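Local coordinates for berberine bridge enzyme-like 28 (Arabidopsis thaliana, PDB 5D79), which is a secreted, FAD-dependent oxidoreductase of the berberine bridge enzyme family that takes part in adaptation to salt stress, at residues M334-I337 and E338-W342; D438-K441 and T442-D445; S408-A411 and E412-P416. All blocks are in the same frame, centred on the assembly; numbering follows the deposited sequence.

Interaction 1 of 3, residues M334-I337 and E338-W342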
loop_
_atom_site.group_PDB
_atom_site.type_symbol
_atom_site.label_atom_id
_atom_site.label_comp_id
_atom_site.label_asym_id
_atom_site.label_seq_id
_atom_site.Cartn_x
_atom_site.Cartn_y
_atom_site.Cartn_z
ATOM N N MET A 334 4.615 -8.178 24.264
ATOM C CA MET A 334 5.751 -7.352 23.855
ATOM C C MET A 334 5.256 -5.926 23.646
ATOM O O MET A 334 4.073 -5.655 23.842
ATOM C CB MET A 334 6.400 -7.891 22.573
ATOM C CG MET A 334 5.461 -7.906 21.362
ATOM S SD MET A 334 6.194 -8.655 19.901
ATOM C CE MET A 334 6.522 -10.298 20.489
ATOM N N SER A 335 6.149 -5.018 23.253
ATOM C CA SER A 335 5.737 -3.646 22.945
ATOM C C SER A 335 5.146 -3.580 21.531
ATOM O O SER A 335 5.309 -4.506 20.747
ATOM C CB SER A 335 6.915 -2.685 23.089
ATOM O OG SER A 335 7.866 -2.908 22.066
ATOM N N TRP A 336 4.450 -2.499 21.201
ATOM C CA TRP A 336 3.892 -2.403 19.863
ATOM C C TRP A 336 5.012 -2.352 18.829
ATOM O O TRP A 336 4.935 -3.002 17.793
ATOM C CB TRP A 336 2.971 -1.186 19.719
ATOM C CG TRP A 336 2.716 -0.859 18.295
ATOM C CD1 TRP A 336 1.791 -1.433 17.464
ATOM C CD2 TRP A 336 3.431 0.100 17.506
ATOM N NE1 TRP A 336 1.886 -0.885 16.206
ATOM C CE2 TRP A 336 2.887 0.054 16.202
ATOM C CE3 TRP A 336 4.487 0.991 17.774
ATOM C CZ2 TRP A 336 3.354 0.871 15.171
ATOM C CZ3 TRP A 336 4.949 1.797 16.748
ATOM C CH2 TRP A 336 4.384 1.732 15.461
ATOM N N ILE A 337 6.063 -1.599 19.113
ATOM C CA ILE A 337 7.139 -1.491 18.154
ATOM C C ILE A 337 7.798 -2.864 17.959
ATOM O O ILE A 337 8.260 -3.187 16.867
ATOM C CB ILE A 337 8.195 -0.420 18.579
ATOM C CG1 ILE A 337 9.234 -0.218 17.466
ATOM C CG2 ILE A 337 8.878 -0.775 19.908
ATOM C CD1 ILE A 337 8.618 0.223 16.143
ATOM N N GLU A 338 7.828 -3.687 19.001
ATOM C CA GLU A 338 8.385 -5.023 18.848
ATOM C C GLU A 338 7.450 -5.892 17.999
ATOM O O GLU A 338 7.903 -6.786 17.276
ATOM C CB GLU A 338 8.653 -5.655 20.217
ATOM C CG GLU A 338 9.914 -5.111 20.884
ATOM C CD GLU A 338 10.166 -5.688 22.269
ATOM O OE1 GLU A 338 9.193 -5.950 23.008
ATOM O OE2 GLU A 338 11.346 -5.878 22.621
ATOM N N SER A 339 6.151 -5.605 18.063
ATOM C CA SER A 339 5.161 -6.344 17.278
ATOM C C SER A 339 5.289 -6.010 15.785
ATOM O O SER A 339 4.925 -6.816 14.929
ATOM C CB SER A 339 3.745 -6.047 17.769
ATOM O OG SER A 339 3.275 -4.817 17.257
ATOM N N VAL A 340 5.810 -4.823 15.488
ATOM C CA VAL A 340 6.137 -4.437 14.116
ATOM C C VAL A 340 7.223 -5.358 13.530
ATOM O O VAL A 340 7.099 -5.855 12.413
ATOM C CB VAL A 340 6.606 -2.949 14.046
ATOM C CG1 VAL A 340 7.152 -2.612 12.673
ATOM C CG2 VAL A 340 5.473 -1.996 14.427
ATOM N N LEU A 341 8.292 -5.585 14.281
ATOM C CA LEU A 341 9.325 -6.512 13.840
ATOM C C LEU A 341 8.729 -7.902 13.702
ATOM O O LEU A 341 9.085 -8.668 12.814
ATOM C CB LEU A 341 10.506 -6.549 14.819
ATOM C CG LEU A 341 11.625 -5.515 14.709
ATOM C CD1 LEU A 341 11.108 -4.151 15.059
ATOM C CD2 LEU A 341 12.749 -5.882 15.640
ATOM N N TRP A 342 7.818 -8.219 14.606
ATOM C CA TRP A 342 7.210 -9.529 14.636
ATOM C C TRP A 342 6.477 -9.771 13.330
ATOM O O TRP A 342 6.738 -10.738 12.626
ATOM C CB TRP A 342 6.263 -9.631 15.828
ATOM C CG TRP A 342 5.844 -11.015 16.207
ATOM C CD1 TRP A 342 6.523 -11.902 17.013
ATOM C CD2 TRP A 342 4.632 -11.665 15.831
ATOM N NE1 TRP A 342 5.802 -13.063 17.144
ATOM C CE2 TRP A 342 4.638 -12.942 16.431
ATOM C CE3 TRP A 342 3.541 -11.294 15.041
ATOM C CZ2 TRP A 342 3.592 -13.848 16.261
ATOM C CZ3 TRP A 342 2.503 -12.196 14.871
ATOM C CH2 TRP A 342 2.534 -13.456 15.480
#
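Ser335 and Glu338 bind each other in both directions at the start of helix 336-343. The backbone amide of Glu338 donates to the Ser335 hydroxyl, N to OG 3.2 Å, and Ser335 N answers with a nearly straight bond (177°) to Glu338 OE1, also 3.2 Å long. That amide reaches OE1 on the anti side of the carboxylate, a little out of its plane. Glu338 can return to the cap because its CG lies beside its own backbone N (chi1 -77°) and the chain beyond runs extended.

Just along the helix the packing tightens round Trp336, Ser339 and Val340, all buried. Trp336 O is gripped twice: by the hydroxyl of Ser339, OG only 2.5 Å away, in the carbonyl plane and on a lone pair, and by Val340 N at 3.1 Å. The hydroxyl of Ser339 is thus satisfied by the helix's own backbone. Val340 CG2 comes down over one face of the Trp336 indole, 3.9 Å from the centroid of the six-membered ring, a CH-pi contact displaced toward the rim. Tyr157 of helix 153-163 meets the same indole edge-to-face and also touches Ile337 and Val340.

The other flank is looser. Met334 and Trp342 are partly exposed, and Glu338 lies toward solvent. A bend at the thioether (chi3 61°) carries Met334 CE to 3.8 Å from Trp342 CD1, while SD stands obliquely 4.9 Å from the centroid of the five-membered ring, a Met-aromatic contact. Lys257 adds a cation-pi contact to this indole. Met334 ends edge strand 331-334 of the seven-stranded antiparallel sheet, and the helix leaves it through a classic capping box, Ser335 at the N-cap and Glu338 three residues on.

Interaction 2 of 3, residues D438-K441 and T442-D445; sequences DKNK and TETD
Asn440 holds its CG anti to the backbone N (chi1 -164°), Glu443 turns its CG back beside its own N (chi1 -65°), and these two settings lay the Asn440 amide against the Glu443 chain where the loop after strand 425-434 of the antiparallel sheet runs into helix 441-458. Asn440 ND2 lies 3.3 Å from Glu443 CG, and the amide and carboxylate planes are 74° apart. Behind them Glu443 N donates to Asn440 O at 2.7 Å; Thr444 N adds a weak bond to the same oxygen. A glycine in place of Asn440 takes away the amide that Glu443 CG rests against and would probably leave that glutamate freer to turn. Asn440 also heads a predicted N-glycosylation sequon, although no sugar is present here.

Deeper in the turn, Thr444 is buried, and a water 2.5 Å from its OG1 donates to Asp438 OD1 at 2.7 Å. The Asp438 carboxylate is further held by Ser364 and Trp433. On the exposed side Lys441 curls round at its last two torsions, bringing NZ to Asp445 in a long salt bridge, 3.5 Å from NZ to OD1.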
loop_
_atom_site.group_PDB
_atom_site.type_symbol
_atom_site.label_atom_id
_atom_site.label_comp_id
_atom_site.label_asym_id
_atom_site.label_seq_id
_atom_site.Cartn_x
_atom_site.Cartn_y
_atom_site.Cartn_z
ATOM N N ASP A 438 12.850 -13.943 -14.129
ATOM C CA ASP A 438 12.338 -12.893 -15.011
ATOM C C ASP A 438 13.048 -12.824 -16.379
ATOM O O ASP A 438 12.553 -12.186 -17.302
ATOM C CB ASP A 438 12.434 -11.535 -14.317
ATOM C CG ASP A 438 11.440 -11.378 -13.177
ATOM O OD1 ASP A 438 10.266 -11.790 -13.307
ATOM O OD2 ASP A 438 11.836 -10.821 -12.139
ATOM N N LYS A 439 14.198 -13.479 -16.501
ATOM C CA LYS A 439 14.955 -13.541 -17.757
ATOM C C LYS A 439 14.141 -14.128 -18.927
ATOM O O LYS A 439 14.450 -13.861 -20.086
ATOM C CB LYS A 439 16.227 -14.369 -17.541
ATOM C CG LYS A 439 15.911 -15.757 -16.997
ATOM C CD LYS A 439 17.113 -16.507 -16.471
ATOM C CE LYS A 439 16.675 -17.595 -15.486
ATOM N NZ LYS A 439 15.300 -18.118 -15.772
ATOM N N ASN A 440 13.118 -14.926 -18.615
ATOM C CA ASN A 440 12.257 -15.568 -19.617
ATOM C C ASN A 440 10.785 -15.309 -19.295
ATOM O O ASN A 440 10.161 -16.083 -18.560
ATOM C CB ASN A 440 12.528 -17.083 -19.683
ATOM C CG ASN A 440 11.954 -17.743 -20.945
ATOM O OD1 ASN A 440 11.198 -17.128 -21.691
ATOM N ND2 ASN A 440 12.316 -19.002 -21.177
ATOM N N LYS A 441 10.241 -14.221 -19.842
ATOM C CA LYS A 441 8.887 -13.750 -19.517
ATOM C C LYS A 441 7.851 -14.866 -19.636
ATOM O O LYS A 441 6.916 -14.975 -18.828
ATOM C CB LYS A 441 8.500 -12.581 -20.428
ATOM C CG LYS A 441 7.142 -11.965 -20.124
ATOM C CD LYS A 441 6.530 -11.330 -21.368
ATOM C CE LYS A 441 6.305 -12.361 -22.485
ATOM N NZ LYS A 441 5.291 -13.406 -22.130
ATOM N N THR A 442 8.049 -15.700 -20.651
ATOM C CA THR A 442 7.182 -16.833 -20.930
ATOM C C THR A 442 7.136 -17.802 -19.743
ATOM O O THR A 442 6.109 -18.435 -19.487
ATOM C CB THR A 442 7.654 -17.546 -22.221
ATOM O OG1 THR A 442 7.396 -16.696 -23.348
ATOM C CG2 THR A 442 6.952 -18.879 -22.420
ATOM N N GLU A 443 8.237 -17.884 -19.002
ATOM C CA GLU A 443 8.314 -18.773 -17.848
ATOM C C GLU A 443 7.566 -18.213 -16.636
ATOM O O GLU A 443 6.957 -18.968 -15.870
ATOM C CB GLU A 443 9.773 -19.050 -17.473
ATOM C CG GLU A 443 10.569 -19.814 -18.530
ATOM C CD GLU A 443 10.392 -21.318 -18.443
ATOM O OE1 GLU A 443 9.663 -21.785 -17.539
ATOM O OE2 GLU A 443 10.993 -22.035 -19.278
ATOM N N THR A 444 7.606 -16.893 -16.461
ATOM C CA THR A 444 6.943 -16.265 -15.323
ATOM C C THR A 444 5.454 -16.060 -15.577
ATOM O O THR A 444 4.731 -15.586 -14.708
ATOM C CB THR A 444 7.586 -14.912 -14.979
ATOM O OG1 THR A 444 7.364 -13.991 -16.049
ATOM C CG2 THR A 444 9.073 -15.082 -14.772
ATOM N N ASP A 445 5.014 -16.415 -16.780
ATOM C CA ASP A 445 3.607 -16.343 -17.154
ATOM C C ASP A 445 2.726 -17.187 -16.238
ATOM O O ASP A 445 1.596 -16.806 -15.925
ATOM C CB ASP A 445 3.410 -16.811 -18.599
ATOM C CG ASP A 445 3.461 -15.678 -19.604
ATOM O OD1 ASP A 445 3.741 -14.525 -19.208
ATOM O OD2 ASP A 445 3.229 -15.962 -20.804
HETATM O O HOH W 1 8.815 -11.972 -15.610
#

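Interaction 3 of 3, residues S408-A411 and E412-P416; sequences SEMA and EYETP
Ala411 and Glu414 are joined by two hydrogen bonds running in opposite directions. The stronger goes from Ala411 N to Glu414 OE1, 2.7 Å and almost straight at 173°, although the N-H comes to the carboxylate from above its plane. The return bond, Glu414 N to Ala411 O, is 3.2 Å long. With CG opposite its carbonyl carbon (chi1 -69°) and the chain stretched out beyond, Glu414 sets its carboxylate next to the start of the turn.

The backbone bond closes a type I beta-turn over Glu412 and Tyr413, a brief helical curl in the loop that leads from helix 406-409 toward strand 425-434. Its corner is tied to the surrounding protein: Asn502 binds the carboxylate of Glu412 at OE1, Asn503 donates through ND2 to Glu412 O, and Trp226 donates to Tyr413 O.

Beyond these bonds the side chains simply pack. A bend at chi3 (76°) turns the methyl of Met410 toward the Glu414 carboxylate, CE to OE2 3.5 Å, so one oxygen is bonded to the amide and the other lies against a methyl. The same CE reaches toward the buried Thr415, with CG2 4.3 Å away. Across the turn, the Ala411 methyl meets the Tyr413 ring obliquely, CB to CD1 3.6 Å, while Glu414 CG lies over one face of that ring, toward its rim. Tyr413 is exposed here, and it touches a neighbouring molecule in the crystal, as do Met410 and Ala411.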
loop_
_atom_site.group_PDB
_atom_site.type_symbol
_atom_site.label_atom_id
_atom_site.label_comp_id
_atom_site.label_asym_id
_atom_site.label_seq_id
_atom_site.Cartn_x
_atom_site.Cartn_y
_atom_site.Cartn_z
ATOM N N SER A 408 -15.752 -0.050 9.876
ATOM C CA SER A 408 -17.172 -0.002 9.543
ATOM C C SER A 408 -17.820 1.166 10.285
ATOM O O SER A 408 -18.927 1.616 9.956
ATOM C CB SER A 408 -17.856 -1.341 9.863
ATOM O OG SER A 408 -17.799 -1.656 11.238
ATOM N N GLU A 409 -17.098 1.668 11.279
ATOM C CA GLU A 409 -17.526 2.845 12.012
ATOM C C GLU A 409 -17.497 4.057 11.092
ATOM O O GLU A 409 -18.474 4.807 11.004
ATOM C CB GLU A 409 -16.637 3.070 13.230
ATOM C CG GLU A 409 -16.911 4.363 13.943
ATOM C CD GLU A 409 -16.380 4.359 15.356
ATOM O OE1 GLU A 409 -16.230 5.459 15.931
ATOM O OE2 GLU A 409 -16.117 3.254 15.886
ATOM N N MET A 410 -16.371 4.233 10.404
ATOM C CA MET A 410 -16.212 5.307 9.424
ATOM C C MET A 410 -17.120 5.113 8.213
ATOM O O MET A 410 -17.321 3.976 7.771
ATOM C CB MET A 410 -14.763 5.394 8.965
ATOM C CG MET A 410 -13.819 5.917 10.023
ATOM S SD MET A 410 -12.174 6.088 9.328
ATOM C CE MET A 410 -12.354 7.571 8.338
ATOM N N ALA A 411 -17.665 6.213 7.684
ATOM C CA ALA A 411 -18.552 6.143 6.526
ATOM C C ALA A 411 -17.747 6.250 5.241
ATOM O O ALA A 411 -16.633 6.778 5.241
ATOM C CB ALA A 411 -19.609 7.224 6.588
ATOM N N GLU A 412 -18.308 5.735 4.147
ATOM C CA GLU A 412 -17.626 5.710 2.850
ATOM C C GLU A 412 -17.067 7.083 2.429
ATOM O O GLU A 412 -15.918 7.177 1.981
ATOM C CB GLU A 412 -18.589 5.188 1.775
ATOM C CG GLU A 412 -18.018 5.173 0.361
ATOM C CD GLU A 412 -19.061 4.839 -0.690
ATOM O OE1 GLU A 412 -20.239 5.224 -0.501
ATOM O OE2 GLU A 412 -18.702 4.186 -1.696
ATOM N N TYR A 413 -17.881 8.133 2.605
ATOM C CA TYR A 413 -17.595 9.486 2.125
ATOM C C TYR A 413 -16.450 10.201 2.848
ATOM O O TYR A 413 -15.956 11.211 2.367
ATOM C CB TYR A 413 -18.865 10.348 2.235
ATOM C CG TYR A 413 -19.072 10.945 3.625
ATOM C CD1 TYR A 413 -19.766 10.248 4.611
ATOM C CD2 TYR A 413 -18.570 12.209 3.949
ATOM C CE1 TYR A 413 -19.935 10.784 5.874
ATOM C CE2 TYR A 413 -18.736 12.745 5.212
ATOM C CZ TYR A 413 -19.416 12.030 6.165
ATOM O OH TYR A 413 -19.577 12.569 7.413
ATOM N N GLU A 414 -16.038 9.701 4.004
ATOM C CA GLU A 414 -15.105 10.440 4.852
ATOM C C GLU A 414 -13.722 10.641 4.248
ATOM O O GLU A 414 -13.143 11.711 4.380
ATOM C CB GLU A 414 -14.971 9.753 6.209
ATOM C CG GLU A 414 -16.243 9.869 7.046
ATOM C CD GLU A 414 -16.085 9.312 8.443
ATOM O OE1 GLU A 414 -16.960 8.526 8.878
ATOM O OE2 GLU A 414 -15.084 9.665 9.101
ATOM N N THR A 415 -13.177 9.603 3.624
ATOM C CA THR A 415 -11.935 9.716 2.866
ATOM C C THR A 415 -12.171 8.978 1.558
ATOM O O THR A 415 -13.115 8.195 1.458
ATOM C CB THR A 415 -10.715 9.128 3.624
ATOM O OG1 THR A 415 -10.808 7.702 3.666
ATOM C CG2 THR A 415 -10.620 9.671 5.046
ATOM N N PRO A 416 -11.340 9.232 0.539
ATOM C CA PRO A 416 -11.585 8.577 -0.755
ATOM C C PRO A 416 -11.682 7.041 -0.699
ATOM O O PRO A 416 -12.473 6.480 -1.468
ATOM C CB PRO A 416 -10.387 9.024 -1.596
ATOM C CG PRO A 416 -10.075 10.390 -1.063
ATOM C CD PRO A 416 -10.319 10.287 0.433
#

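From the N terminus the chain meets interaction 1, then interaction 3, then interaction 2; they run in series, with none nested or crossing. Each is local, closing no more than a turn or two of chain. Residues 334-342 turn edge strand 331-334 of the seven-stranded sheet into helix 336-343. Interaction 3 follows helix 406-409, in the connection between the sheet's neighbouring strands 396-402 and 425-434. Interaction 2 comes after strand 425-434, where the chain enters helix 441-458. None touch: interactions 1 and 3 are about 17 Å apart at their nearest atoms, whereas interactions 2 and 3, centres about 41 Å apart, lie on opposite sides of the chain's centre.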